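Local coordinates for protein probable dehydrogenase (Bordetella bronchiseptica, PDB 3MOI) that probably acts as an NAD(P)-dependent oxidoreductase of the Gfo/Idh/MocA type, pairing a cofactor-binding Rossmann fold with a sheet-based C-terminal domain, at residues I174-L179 and V371-L376; P180-S185 and M228-Y233; R198-R203 and N213-L218. All blocks are in the same frame, centred on the assembly; numbering follows the deposited sequence.

Contact 1 (I174-L179 and V371-L376); sequences IIYNQL and VCLAVL
I175 is the main bump of this contact. Its branches fill the hollow made by C372, V375 and L376 on one side of the helix at V371-L376. I175 CG1 lies beside the backbone N (chi1 -65°), which leaves CG2 anti to it and pointing at C372, with I175 CG2 3.8 Å from C372 CB. The other branch runs further along the helix. There I175 CG1 lies 4.0 Å from L376 CD2, and I175 CD1 ends 4.1 Å from V375 CG1. The two backbones come close, with 6.2 Å between I175 CA and C372 CA.

L376 is the answering bump. Its fork reaches both aliphatic and aromatic neighbours: CD2 touches I175, while L376 CD1 sits 3.6 Å from Y176 OH. The side chains of Y176 and L376 cross at about a right angle. L373 CD2 also meets the phenol end, 3.9 Å from Y176 OH. L179 CD2 closes the other side against V375 CG1 at 4.3 Å.

Helices 174-177 and 362-381 lie side by side on the same face of the sheet. V375 also touches A199, T201 and C214 on strands 194-202 and 213-220, and C372 leans on P180 and I183 of helix 179-190.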
ATOM      1  N   ILE A 174       8.962  15.932   2.764  1.00 33.74           N
ATOM      2  CA  ILE A 174       9.159  14.567   2.462  1.00 34.14           C
ATOM      3  C   ILE A 174       9.515  14.318   1.001  1.00 35.33           C
ATOM      4  O   ILE A 174      10.049  13.251   0.711  1.00 36.87           O
ATOM      5  CB  ILE A 174       7.952  13.667   2.883  1.00 34.12           C
ATOM      6  CG1 ILE A 174       6.732  13.917   2.029  1.00 34.58           C
ATOM      7  CG2 ILE A 174       7.588  13.839   4.362  1.00 30.92           C
ATOM      8  CD1 ILE A 174       6.116  12.565   1.495  1.00 36.46           C
ATOM      9  N   ILE A 175       9.254  15.257   0.090  1.00 34.87           N
ATOM     10  CA  ILE A 175       9.521  14.981  -1.288  1.00 35.57           C
ATOM     11  C   ILE A 175      11.019  14.822  -1.552  1.00 35.39           C
ATOM     12  O   ILE A 175      11.475  13.974  -2.378  1.00 35.45           O
ATOM     13  CB  ILE A 175       8.984  16.084  -2.248  1.00 36.82           C
ATOM     14  CG1 ILE A 175       7.438  16.192  -2.236  1.00 36.50           C
ATOM     15  CG2 ILE A 175       9.477  15.821  -3.734  1.00 38.63           C
ATOM     16  CD1 ILE A 175       6.702  14.943  -2.008  1.00 37.84           C
ATOM     17  N   TYR A 176      11.797  15.626  -0.883  1.00 34.45           N
ATOM     18  CA  TYR A 176      13.230  15.590  -1.101  1.00 34.56           C
ATOM     19  C   TYR A 176      14.024  14.807  -0.040  1.00 33.75           C
ATOM     20  O   TYR A 176      15.191  14.468  -0.240  1.00 33.35           O
ATOM     21  CB  TYR A 176      13.735  17.019  -1.088  1.00 34.48           C
ATOM     22  CG  TYR A 176      13.243  17.881  -2.188  1.00 34.28           C
ATOM     23  CD1 TYR A 176      13.585  17.590  -3.525  1.00 34.75           C
ATOM     24  CD2 TYR A 176      12.501  19.055  -1.921  1.00 31.96           C
ATOM     25  CE1 TYR A 176      13.152  18.418  -4.568  1.00 32.70           C
ATOM     26  CE2 TYR A 176      12.034  19.874  -2.962  1.00 29.13           C
ATOM     27  CZ  TYR A 176      12.387  19.571  -4.280  1.00 31.10           C
ATOM     28  OH  TYR A 176      12.031  20.416  -5.329  1.00 30.79           O
ATOM     29  N   ASN A 177      13.404  14.555   1.099  1.00 34.07           N
ATOM     30  CA  ASN A 177      14.132  14.014   2.277  1.00 33.79           C
ATOM     31  C   ASN A 177      13.701  12.584   2.639  1.00 33.52           C
ATOM     32  O   ASN A 177      14.299  11.946   3.521  1.00 34.28           O
ATOM     33  CB  ASN A 177      13.931  14.990   3.435  1.00 32.64           C
ATOM     34  CG  ASN A 177      14.486  16.379   3.092  1.00 35.54           C
ATOM     35  OD1 ASN A 177      15.691  16.556   3.002  1.00 36.35           O
ATOM     36  ND2 ASN A 177      13.603  17.359   2.853  1.00 38.92           N
ATOM     37  N   GLN A 178      12.634  12.091   2.002  1.00 32.77           N
ATOM     38  CA  GLN A 178      12.123  10.751   2.320  1.00 31.97           C
ATOM     39  C   GLN A 178      11.785   9.917   1.045  1.00 31.68           C
ATOM     40  O   GLN A 178      12.260   8.796   0.836  1.00 31.14           O
ATOM     41  CB  GLN A 178      10.931  10.892   3.241  1.00 32.00           C
ATOM     42  CG  GLN A 178      11.269  11.395   4.684  1.00 31.83           C
ATOM     43  CD  GLN A 178      12.027  10.306   5.490  1.00 32.32           C
ATOM     44  OE1 GLN A 178      13.264  10.213   5.446  1.00 30.01           O
ATOM     45  NE2 GLN A 178      11.280   9.454   6.152  1.00 26.86           N
ATOM     46  N   LEU A 179      10.985  10.476   0.173  1.00 31.63           N
ATOM     47  CA  LEU A 179      10.605   9.780  -1.025  1.00 31.94           C
ATOM     48  C   LEU A 179      11.837   9.231  -1.809  1.00 31.98           C
ATOM     49  O   LEU A 179      11.783   8.152  -2.380  1.00 31.26           O
ATOM     50  CB  LEU A 179       9.796  10.745  -1.877  1.00 32.14           C
ATOM     51  CG  LEU A 179       8.277  10.606  -1.847  1.00 34.25           C
ATOM     52  CD1 LEU A 179       7.710  10.095  -0.517  1.00 35.33           C
ATOM     53  CD2 LEU A 179       7.555  11.873  -2.357  1.00 33.96           C
ATOM     54  N   VAL A 371      12.422  12.420 -10.826  1.00 31.52           N
ATOM     55  CA  VAL A 371      11.228  11.716 -10.383  1.00 30.22           C
ATOM     56  C   VAL A 371      10.554  12.492  -9.239  1.00 30.40           C
ATOM     57  O   VAL A 371       9.354  12.678  -9.249  1.00 28.46           O
ATOM     58  CB  VAL A 371      11.553  10.282  -9.954  1.00 30.44           C
ATOM     59  CG1 VAL A 371      10.367   9.658  -9.270  1.00 25.31           C
ATOM     60  CG2 VAL A 371      12.046   9.452 -11.182  1.00 29.56           C
ATOM     61  N   CYS A 372      11.322  12.973  -8.274  1.00 30.87           N
ATOM     62  CA  CYS A 372      10.738  13.897  -7.298  1.00 31.94           C
ATOM     63  C   CYS A 372      10.010  15.087  -7.955  1.00 32.18           C
ATOM     64  O   CYS A 372       8.884  15.428  -7.557  1.00 33.24           O
ATOM     65  CB  CYS A 372      11.809  14.488  -6.394  1.00 32.08           C
ATOM     66  SG  CYS A 372      12.653  13.275  -5.344  1.00 35.39           S
ATOM     67  N   LEU A 373      10.618  15.725  -8.955  1.00 31.31           N
ATOM     68  CA  LEU A 373       9.955  16.886  -9.599  1.00 30.90           C
ATOM     69  C   LEU A 373       8.652  16.458 -10.244  1.00 30.96           C
ATOM     70  O   LEU A 373       7.681  17.215 -10.235  1.00 33.21           O
ATOM     71  CB  LEU A 373      10.853  17.602 -10.637  1.00 30.12           C
ATOM     72  CG  LEU A 373      12.116  18.282 -10.005  1.00 30.61           C
ATOM     73  CD1 LEU A 373      13.156  18.744 -11.036  1.00 27.42           C
ATOM     74  CD2 LEU A 373      11.758  19.428  -9.073  1.00 25.11           C
ATOM     75  N   ALA A 374       8.601  15.239 -10.749  1.00 30.08           N
ATOM     76  CA  ALA A 374       7.426  14.774 -11.444  1.00 29.87           C
ATOM     77  C   ALA A 374       6.309  14.500 -10.431  1.00 30.03           C
ATOM     78  O   ALA A 374       5.115  14.716 -10.719  1.00 31.20           O
ATOM     79  CB  ALA A 374       7.756  13.554 -12.316  1.00 28.33           C
ATOM     80  N   VAL A 375       6.678  14.100  -9.221  1.00 30.48           N
ATOM     81  CA  VAL A 375       5.707  13.995  -8.122  1.00 29.79           C
ATOM     82  C   VAL A 375       5.114  15.376  -7.814  1.00 31.41           C
ATOM     83  O   VAL A 375       3.883  15.524  -7.658  1.00 32.05           O
ATOM     84  CB  VAL A 375       6.348  13.401  -6.855  1.00 30.08           C
ATOM     85  CG1 VAL A 375       5.423  13.607  -5.644  1.00 25.29           C
ATOM     86  CG2 VAL A 375       6.673  11.871  -7.090  1.00 26.80           C
ATOM     87  N   LEU A 376       5.957  16.405  -7.757  1.00 31.50           N
ATOM     88  CA  LEU A 376       5.434  17.736  -7.513  1.00 31.97           C
ATOM     89  C   LEU A 376       4.511  18.164  -8.656  1.00 32.11           C
ATOM     90  O   LEU A 376       3.414  18.630  -8.360  1.00 31.86           O
ATOM     91  CB  LEU A 376       6.523  18.776  -7.281  1.00 32.41           C
ATOM     92  CG  LEU A 376       7.275  18.717  -5.936  1.00 35.28           C
ATOM     93  CD1 LEU A 376       8.597  19.510  -6.022  1.00 34.74           C
ATOM     94  CD2 LEU A 376       6.415  19.190  -4.759  1.00 34.93           C
TER

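Contact 2 (P180-S185 and M228-Y233); sequences PHQIDS and MVYSGY
Q182 and I183 are the residues of helix 180-185 that meet strand 228-231. The helix runs nearly antiparallel to the strand, with 161° between their directions and 9.4 Å between axes. Before them, P180 packs on T368 and C372 of helix 362-381, and the H181 ring meets F300 edge-to-face.

Q182 carries the contact. Its chain, extended beyond CG (chi2 172°), brings the amide out to the V229 carbonyl, and V229 O lies almost in the amide plane. Q182 NE2 donates to V229 O at 3.3 Å, and the bond is nearly straight at 169°. Q182 OE1 sits at the edge of the Y230 ring, near its plane, and 4.0 Å from Y230 CB. The stem packs too: Q182 CB is 3.7 Å from M228 CG.

I183 comes next and meets the thioether obliquely, with I183 CG1 3.7 Å from M228 SD. S185 folds back, and its OG gives a 2.7 Å bond to H181 O, which also accepts from S185 N.

The V229 backbone pairs with C150 and N152 of strand 145-153. The Q182 amide comes in above the V229 carbonyl plane. A buried glutamine thus ties the helix to the sheet: its amide N bonds the strand backbone, its stem packs on M228, and I183 adds the apolar part.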
ATOM      1  N   PRO A 180      12.965   9.965  -1.817  1.00 31.60           N
ATOM      2  CA  PRO A 180      14.071   9.376  -2.571  1.00 31.37           C
ATOM      3  C   PRO A 180      14.464   7.975  -2.077  1.00 30.88           C
ATOM      4  O   PRO A 180      14.880   7.126  -2.874  1.00 30.31           O
ATOM      5  CB  PRO A 180      15.222  10.413  -2.443  1.00 31.12           C
ATOM      6  CG  PRO A 180      14.518  11.711  -2.356  1.00 32.57           C
ATOM      7  CD  PRO A 180      13.212  11.371  -1.497  1.00 32.04           C
ATOM      8  N   HIS A 181      14.281   7.699  -0.799  1.00 31.53           N
ATOM      9  CA  HIS A 181      14.575   6.351  -0.302  1.00 31.49           C
ATOM     10  C   HIS A 181      13.693   5.283  -0.965  1.00 30.67           C
ATOM     11  O   HIS A 181      14.171   4.207  -1.337  1.00 31.14           O
ATOM     12  CB  HIS A 181      14.442   6.300   1.214  1.00 32.64           C
ATOM     13  CG  HIS A 181      15.443   7.130   1.950  1.00 33.15           C
ATOM     14  ND1 HIS A 181      16.805   7.056   1.704  1.00 35.68           N
ATOM     15  CD2 HIS A 181      15.290   7.983   2.993  1.00 36.17           C
ATOM     16  CE1 HIS A 181      17.441   7.894   2.508  1.00 37.57           C
ATOM     17  NE2 HIS A 181      16.549   8.448   3.324  1.00 39.70           N
ATOM     18  N   GLN A 182      12.444   5.598  -1.204  1.00 29.21           N
ATOM     19  CA  GLN A 182      11.586   4.643  -1.854  1.00 29.49           C
ATOM     20  C   GLN A 182      11.895   4.612  -3.333  1.00 30.12           C
ATOM     21  O   GLN A 182      11.966   3.550  -3.946  1.00 32.22           O
ATOM     22  CB  GLN A 182      10.114   5.002  -1.606  1.00 29.92           C
ATOM     23  CG  GLN A 182       9.717   4.858  -0.150  1.00 29.96           C
ATOM     24  CD  GLN A 182       8.383   5.366   0.181  1.00 33.00           C
ATOM     25  OE1 GLN A 182       8.054   6.454  -0.188  1.00 42.99           O
ATOM     26  NE2 GLN A 182       7.590   4.593   0.925  1.00 34.63           N
ATOM     27  N   ILE A 183      12.103   5.778  -3.928  1.00 29.21           N
ATOM     28  CA  ILE A 183      12.299   5.809  -5.330  1.00 28.42           C
ATOM     29  C   ILE A 183      13.568   5.029  -5.615  1.00 29.58           C
ATOM     30  O   ILE A 183      13.595   4.222  -6.517  1.00 28.49           O
ATOM     31  CB  ILE A 183      12.427   7.239  -5.850  1.00 28.86           C
ATOM     32  CG1 ILE A 183      11.129   8.032  -5.649  1.00 29.22           C
ATOM     33  CG2 ILE A 183      12.834   7.278  -7.352  1.00 23.53           C
ATOM     34  CD1 ILE A 183      11.328   9.528  -5.931  1.00 26.85           C
ATOM     35  N   ASP A 184      14.634   5.268  -4.860  1.00 30.70           N
ATOM     36  CA  ASP A 184      15.895   4.594  -5.164  1.00 32.03           C
ATOM     37  C   ASP A 184      15.782   3.104  -4.960  1.00 33.51           C
ATOM     38  O   ASP A 184      16.416   2.328  -5.684  1.00 33.43           O
ATOM     39  CB  ASP A 184      17.036   5.106  -4.300  1.00 32.64           C
ATOM     40  CG  ASP A 184      17.458   6.521  -4.658  1.00 35.07           C
ATOM     41  OD1 ASP A 184      17.287   6.944  -5.820  1.00 37.26           O
ATOM     42  OD2 ASP A 184      17.932   7.218  -3.748  1.00 42.02           O
ATOM     43  N   SER A 185      14.955   2.693  -3.985  1.00 34.49           N
ATOM     44  CA  SER A 185      14.802   1.271  -3.726  1.00 35.21           C
ATOM     45  C   SER A 185      14.063   0.614  -4.871  1.00 34.06           C
ATOM     46  O   SER A 185      14.409  -0.527  -5.296  1.00 33.26           O
ATOM     47  CB  SER A 185      14.096   1.042  -2.394  1.00 35.68           C
ATOM     48  OG  SER A 185      14.913   1.645  -1.381  1.00 38.67           O
ATOM     49  N   MET A 228       3.853   3.786  -4.232  1.00 31.10           N
ATOM     50  CA  MET A 228       4.703   4.362  -3.188  1.00 30.98           C
ATOM     51  C   MET A 228       3.771   5.265  -2.380  1.00 30.72           C
ATOM     52  O   MET A 228       3.093   6.135  -2.950  1.00 30.69           O
ATOM     53  CB  MET A 228       5.835   5.144  -3.855  1.00 30.60           C
ATOM     54  CG  MET A 228       6.794   5.939  -3.002  1.00 33.22           C
ATOM     55  SD  MET A 228       7.974   7.001  -3.974  1.00 28.23           S
ATOM     56  CE  MET A 228       7.924   5.989  -5.346  1.00 30.92           C
ATOM     57  N   VAL A 229       3.698   5.010  -1.079  1.00 30.18           N
ATOM     58  CA  VAL A 229       2.899   5.781  -0.161  1.00 29.79           C
ATOM     59  C   VAL A 229       3.745   6.155   1.043  1.00 30.71           C
ATOM     60  O   VAL A 229       4.467   5.327   1.594  1.00 31.94           O
ATOM     61  CB  VAL A 229       1.667   4.972   0.359  1.00 30.02           C
ATOM     62  CG1 VAL A 229       1.017   5.700   1.565  1.00 28.87           C
ATOM     63  CG2 VAL A 229       0.641   4.735  -0.733  1.00 25.47           C
ATOM     64  N   TYR A 230       3.635   7.396   1.492  1.00 31.42           N
ATOM     65  CA  TYR A 230       4.464   7.918   2.622  1.00 31.01           C
ATOM     66  C   TYR A 230       3.629   8.897   3.397  1.00 31.41           C
ATOM     67  O   TYR A 230       2.977   9.764   2.792  1.00 31.14           O
ATOM     68  CB  TYR A 230       5.718   8.669   2.133  1.00 29.95           C
ATOM     69  CG  TYR A 230       6.603   8.974   3.279  1.00 30.70           C
ATOM     70  CD1 TYR A 230       7.690   8.191   3.556  1.00 28.55           C
ATOM     71  CD2 TYR A 230       6.295  10.014   4.179  1.00 31.01           C
ATOM     72  CE1 TYR A 230       8.480   8.460   4.633  1.00 27.95           C
ATOM     73  CE2 TYR A 230       7.049  10.255   5.229  1.00 29.40           C
ATOM     74  CZ  TYR A 230       8.157   9.460   5.471  1.00 28.42           C
ATOM     75  OH  TYR A 230       8.955   9.700   6.567  1.00 31.89           O
ATOM     76  N   SER A 231       3.668   8.789   4.720  1.00 31.95           N
ATOM     77  CA  SER A 231       3.040   9.792   5.612  1.00 33.20           C
ATOM     78  C   SER A 231       3.883   9.962   6.883  1.00 34.33           C
ATOM     79  O   SER A 231       4.389   8.970   7.449  1.00 35.19           O
ATOM     80  CB  SER A 231       1.648   9.334   5.994  1.00 33.29           C
ATOM     81  OG  SER A 231       0.996  10.265   6.818  1.00 33.03           O
ATOM     82  N   GLY A 232       4.059  11.211   7.307  1.00 35.05           N
ATOM     83  CA  GLY A 232       5.057  11.568   8.326  1.00 35.26           C
ATOM     84  C   GLY A 232       4.481  12.310   9.509  1.00 35.51           C
ATOM     85  O   GLY A 232       5.213  12.920  10.263  1.00 35.19           O
ATOM     86  N   TYR A 233       3.160  12.235   9.692  1.00 36.16           N
ATOM     87  CA  TYR A 233       2.478  13.089  10.676  1.00 35.92           C
ATOM     88  C   TYR A 233       2.483  12.493  12.087  1.00 36.48           C
ATOM     89  O   TYR A 233       1.840  13.031  12.993  1.00 36.70           O
ATOM     90  CB  TYR A 233       1.055  13.391  10.184  1.00 35.66           C
ATOM     91  CG  TYR A 233       1.038  14.152   8.852  1.00 34.97           C
ATOM     92  CD1 TYR A 233       1.483  15.474   8.766  1.00 32.28           C
ATOM     93  CD2 TYR A 233       0.588  13.546   7.680  1.00 35.54           C
ATOM     94  CE1 TYR A 233       1.484  16.170   7.548  1.00 33.72           C
ATOM     95  CE2 TYR A 233       0.604  14.237   6.438  1.00 35.95           C
ATOM     96  CZ  TYR A 233       1.055  15.541   6.391  1.00 35.59           C
ATOM     97  OH  TYR A 233       1.055  16.217   5.207  1.00 35.98           O
TER

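Contact 3 (R198-R203 and N213-L218); sequences RAMTGR and NCAAML
The peptide groups of R198-G202 and N213-M217 meet edge to edge as an antiparallel beta hairpin. One face of this two-stranded ribbon carries A199, T201, C214 and A216, and V375 of helix 362-381 packs on the first three. The other face carries R198, M200, N213, A215 and M217 and turns to the second subunit. There M217 meets M217 of that subunit, and A215 meets its M147. On the side of 198-202 away from 213-218, A199 N and T201 N bond to the hydroxyls of S378 and S379. On the other side of 213-218, strand 225-231 continues the sheet.

R198-M217, M200-A215 and G202-N213 are the hydrogen-bonded pairs. M217 N donates to R198 O at 2.8 Å, and M200 N to A215 O at 2.9 Å. The last bond, N213 N to G202 O, is weak at 3.4 Å.

R198 CG points opposite the backbone N (chi1 177°), and the chain then bends at chi2 (60°), away from the hairpin partner. Its guanidinium group bonds to Q384 and T219 of the second subunit. R203, past the strand end, forms a salt bridge with E211.

On the helix-covered face, the non-hydrogen-bonded pair A199-A216 is tight, with A199 CB 3.6 Å from A216 CB.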
ATOM      1  N   ARG A 198       2.221   9.218 -11.500  1.00 28.63           N
ATOM      2  CA  ARG A 198       1.014   9.805 -10.994  1.00 29.44           C
ATOM      3  C   ARG A 198       1.138   9.915  -9.475  1.00 30.58           C
ATOM      4  O   ARG A 198       1.259   8.875  -8.794  1.00 30.84           O
ATOM      5  CB  ARG A 198      -0.182   8.919 -11.354  1.00 29.64           C
ATOM      6  CG  ARG A 198      -1.510   9.391 -10.805  1.00 28.38           C
ATOM      7  CD  ARG A 198      -1.886  10.805 -11.308  1.00 30.57           C
ATOM      8  NE  ARG A 198      -3.138  11.237 -10.708  1.00 30.88           N
ATOM      9  CZ  ARG A 198      -3.246  12.191  -9.796  1.00 29.99           C
ATOM     10  NH1 ARG A 198      -2.164  12.854  -9.442  1.00 27.41           N
ATOM     11  NH2 ARG A 198      -4.449  12.494  -9.265  1.00 27.06           N
ATOM     12  N   ALA A 199       1.083  11.140  -8.936  1.00 31.04           N
ATOM     13  CA  ALA A 199       1.186  11.341  -7.474  1.00 31.42           C
ATOM     14  C   ALA A 199       0.294  12.481  -6.963  1.00 32.49           C
ATOM     15  O   ALA A 199      -0.054  13.358  -7.721  1.00 33.25           O
ATOM     16  CB  ALA A 199       2.599  11.573  -7.079  1.00 29.45           C
ATOM     17  N   MET A 200      -0.030  12.443  -5.672  1.00 34.00           N
ATOM     18  CA  MET A 200      -0.824  13.443  -4.948  1.00 35.22           C
ATOM     19  C   MET A 200       0.005  13.677  -3.722  1.00 35.53           C
ATOM     20  O   MET A 200       0.470  12.706  -3.156  1.00 37.61           O
ATOM     21  CB  MET A 200      -2.118  12.803  -4.462  1.00 36.02           C
ATOM     22  CG  MET A 200      -3.059  13.724  -3.578  1.00 41.33           C
ATOM     23  SD  MET A 200      -3.743  12.831  -2.173  1.00 43.53           S
ATOM     24  CE  MET A 200      -2.229  12.606  -1.254  1.00 39.39           C
ATOM     25  N   THR A 201       0.191  14.912  -3.282  1.00 35.14           N
ATOM     26  CA  THR A 201       0.879  15.191  -2.000  1.00 34.44           C
ATOM     27  C   THR A 201      -0.056  16.016  -1.109  1.00 34.41           C
ATOM     28  O   THR A 201      -0.907  16.675  -1.609  1.00 32.89           O
ATOM     29  CB  THR A 201       2.109  16.037  -2.222  1.00 34.35           C
ATOM     30  OG1 THR A 201       1.659  17.245  -2.859  1.00 32.30           O
ATOM     31  CG2 THR A 201       3.129  15.300  -3.095  1.00 30.24           C
ATOM     32  N   GLY A 202       0.138  15.959   0.201  1.00 35.03           N
ATOM     33  CA  GLY A 202      -0.576  16.791   1.163  1.00 36.08           C
ATOM     34  C   GLY A 202       0.389  17.482   2.106  1.00 38.10           C
ATOM     35  O   GLY A 202       1.556  17.047   2.318  1.00 37.96           O
ATOM     36  N   ARG A 203      -0.088  18.598   2.636  1.00 39.70           N
ATOM     37  CA  ARG A 203       0.616  19.403   3.631  1.00 39.55           C
ATOM     38  C   ARG A 203      -0.402  19.621   4.705  1.00 38.18           C
ATOM     39  O   ARG A 203      -0.907  20.706   4.908  1.00 37.33           O
ATOM     40  CB  ARG A 203       0.990  20.740   3.058  1.00 40.67           C
ATOM     41  CG  ARG A 203       1.981  20.678   1.952  1.00 46.60           C
ATOM     42  CD  ARG A 203       2.513  22.063   1.708  1.00 55.33           C
ATOM     43  NE  ARG A 203       1.842  22.651   0.571  1.00 63.96           N
ATOM     44  CZ  ARG A 203       2.476  23.197  -0.469  1.00 72.59           C
ATOM     45  NH1 ARG A 203       3.830  23.275  -0.493  1.00 73.59           N
ATOM     46  NH2 ARG A 203       1.748  23.668  -1.505  1.00 74.21           N
ATOM     47  N   ASN A 213       2.716  14.064   3.396  1.00 31.35           N
ATOM     48  CA  ASN A 213       2.312  12.758   2.824  1.00 30.60           C
ATOM     49  C   ASN A 213       2.218  12.702   1.327  1.00 31.24           C
ATOM     50  O   ASN A 213       1.931  13.680   0.642  1.00 32.85           O
ATOM     51  CB  ASN A 213       0.983  12.299   3.392  1.00 30.62           C
ATOM     52  CG  ASN A 213      -0.193  13.249   3.033  1.00 29.59           C
ATOM     53  OD1 ASN A 213      -0.160  14.415   3.332  1.00 34.06           O
ATOM     54  ND2 ASN A 213      -1.206  12.727   2.424  1.00 27.61           N
ATOM     55  N   CYS A 214       2.318  11.505   0.803  1.00 31.21           N
ATOM     56  CA  CYS A 214       2.262  11.361  -0.617  1.00 30.79           C
ATOM     57  C   CYS A 214       1.753  10.034  -0.982  1.00 30.30           C
ATOM     58  O   CYS A 214       2.190   9.069  -0.413  1.00 30.31           O
ATOM     59  CB  CYS A 214       3.651  11.439  -1.168  1.00 31.23           C
ATOM     60  SG  CYS A 214       3.796  10.983  -2.919  1.00 35.87           S
ATOM     61  N   ALA A 215       0.898   9.989  -2.001  1.00 29.65           N
ATOM     62  CA  ALA A 215       0.501   8.742  -2.606  1.00 30.11           C
ATOM     63  C   ALA A 215       0.884   8.791  -4.076  1.00 30.09           C
ATOM     64  O   ALA A 215       0.537   9.770  -4.762  1.00 29.10           O
ATOM     65  CB  ALA A 215      -1.070   8.448  -2.400  1.00 27.28           C
ATOM     66  N   ALA A 216       1.582   7.746  -4.538  1.00 30.26           N
ATOM     67  CA  ALA A 216       2.059   7.687  -5.934  1.00 31.48           C
ATOM     68  C   ALA A 216       2.036   6.324  -6.552  1.00 32.10           C
ATOM     69  O   ALA A 216       2.264   5.326  -5.878  1.00 32.69           O
ATOM     70  CB  ALA A 216       3.528   8.261  -6.076  1.00 30.12           C
ATOM     71  N   MET A 217       1.806   6.321  -7.864  1.00 32.64           N
ATOM     72  CA  MET A 217       1.947   5.168  -8.676  1.00 32.88           C
ATOM     73  C   MET A 217       3.006   5.481  -9.729  1.00 33.30           C
ATOM     74  O   MET A 217       2.848   6.409 -10.590  1.00 34.63           O
ATOM     75  CB  MET A 217       0.645   4.743  -9.363  1.00 32.79           C
ATOM     76  CG  MET A 217       0.777   3.225  -9.758  1.00 37.10           C
ATOM     77  SD  MET A 217      -0.535   2.354 -10.529  1.00 39.64           S
ATOM     78  CE  MET A 217      -1.644   3.451  -9.888  1.00 33.08           C
ATOM     79  N   LEU A 218       4.037   4.661  -9.709  1.00 31.33           N
ATOM     80  CA  LEU A 218       5.154   4.824 -10.600  1.00 31.04           C
ATOM     81  C   LEU A 218       5.057   3.786 -11.702  1.00 31.02           C
ATOM     82  O   LEU A 218       5.014   2.556 -11.418  1.00 31.30           O
ATOM     83  CB  LEU A 218       6.453   4.613  -9.809  1.00 30.22           C
ATOM     84  CG  LEU A 218       7.150   5.766  -9.072  1.00 30.75           C
ATOM     85  CD1 LEU A 218       6.253   6.799  -8.571  1.00 29.49           C
ATOM     86  CD2 LEU A 218       8.135   5.283  -7.977  1.00 26.97           C
TER

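Overall arrangement
The three contacts form one cluster in the C-terminal domain. Their centres lie about 8 Å (contacts 1 and 2), 9 Å (contacts 1 and 3) and 10 Å (contacts 2 and 3) apart. They are nested along the chain: contact 3 lies inside the loop closed by contact 2, and contact 2 inside that closed by contact 1. Strands 194-202, 213-220 and 225-231 are successive neighbours in the mixed sheet, which joins contacts 2 and 3. Helices 174-177, 179-190 and 362-381 pack on one face of it. The second subunit touches contacts 2 and 3 but not contact 1. The sheet therefore serves both the domain core and the dimer interface.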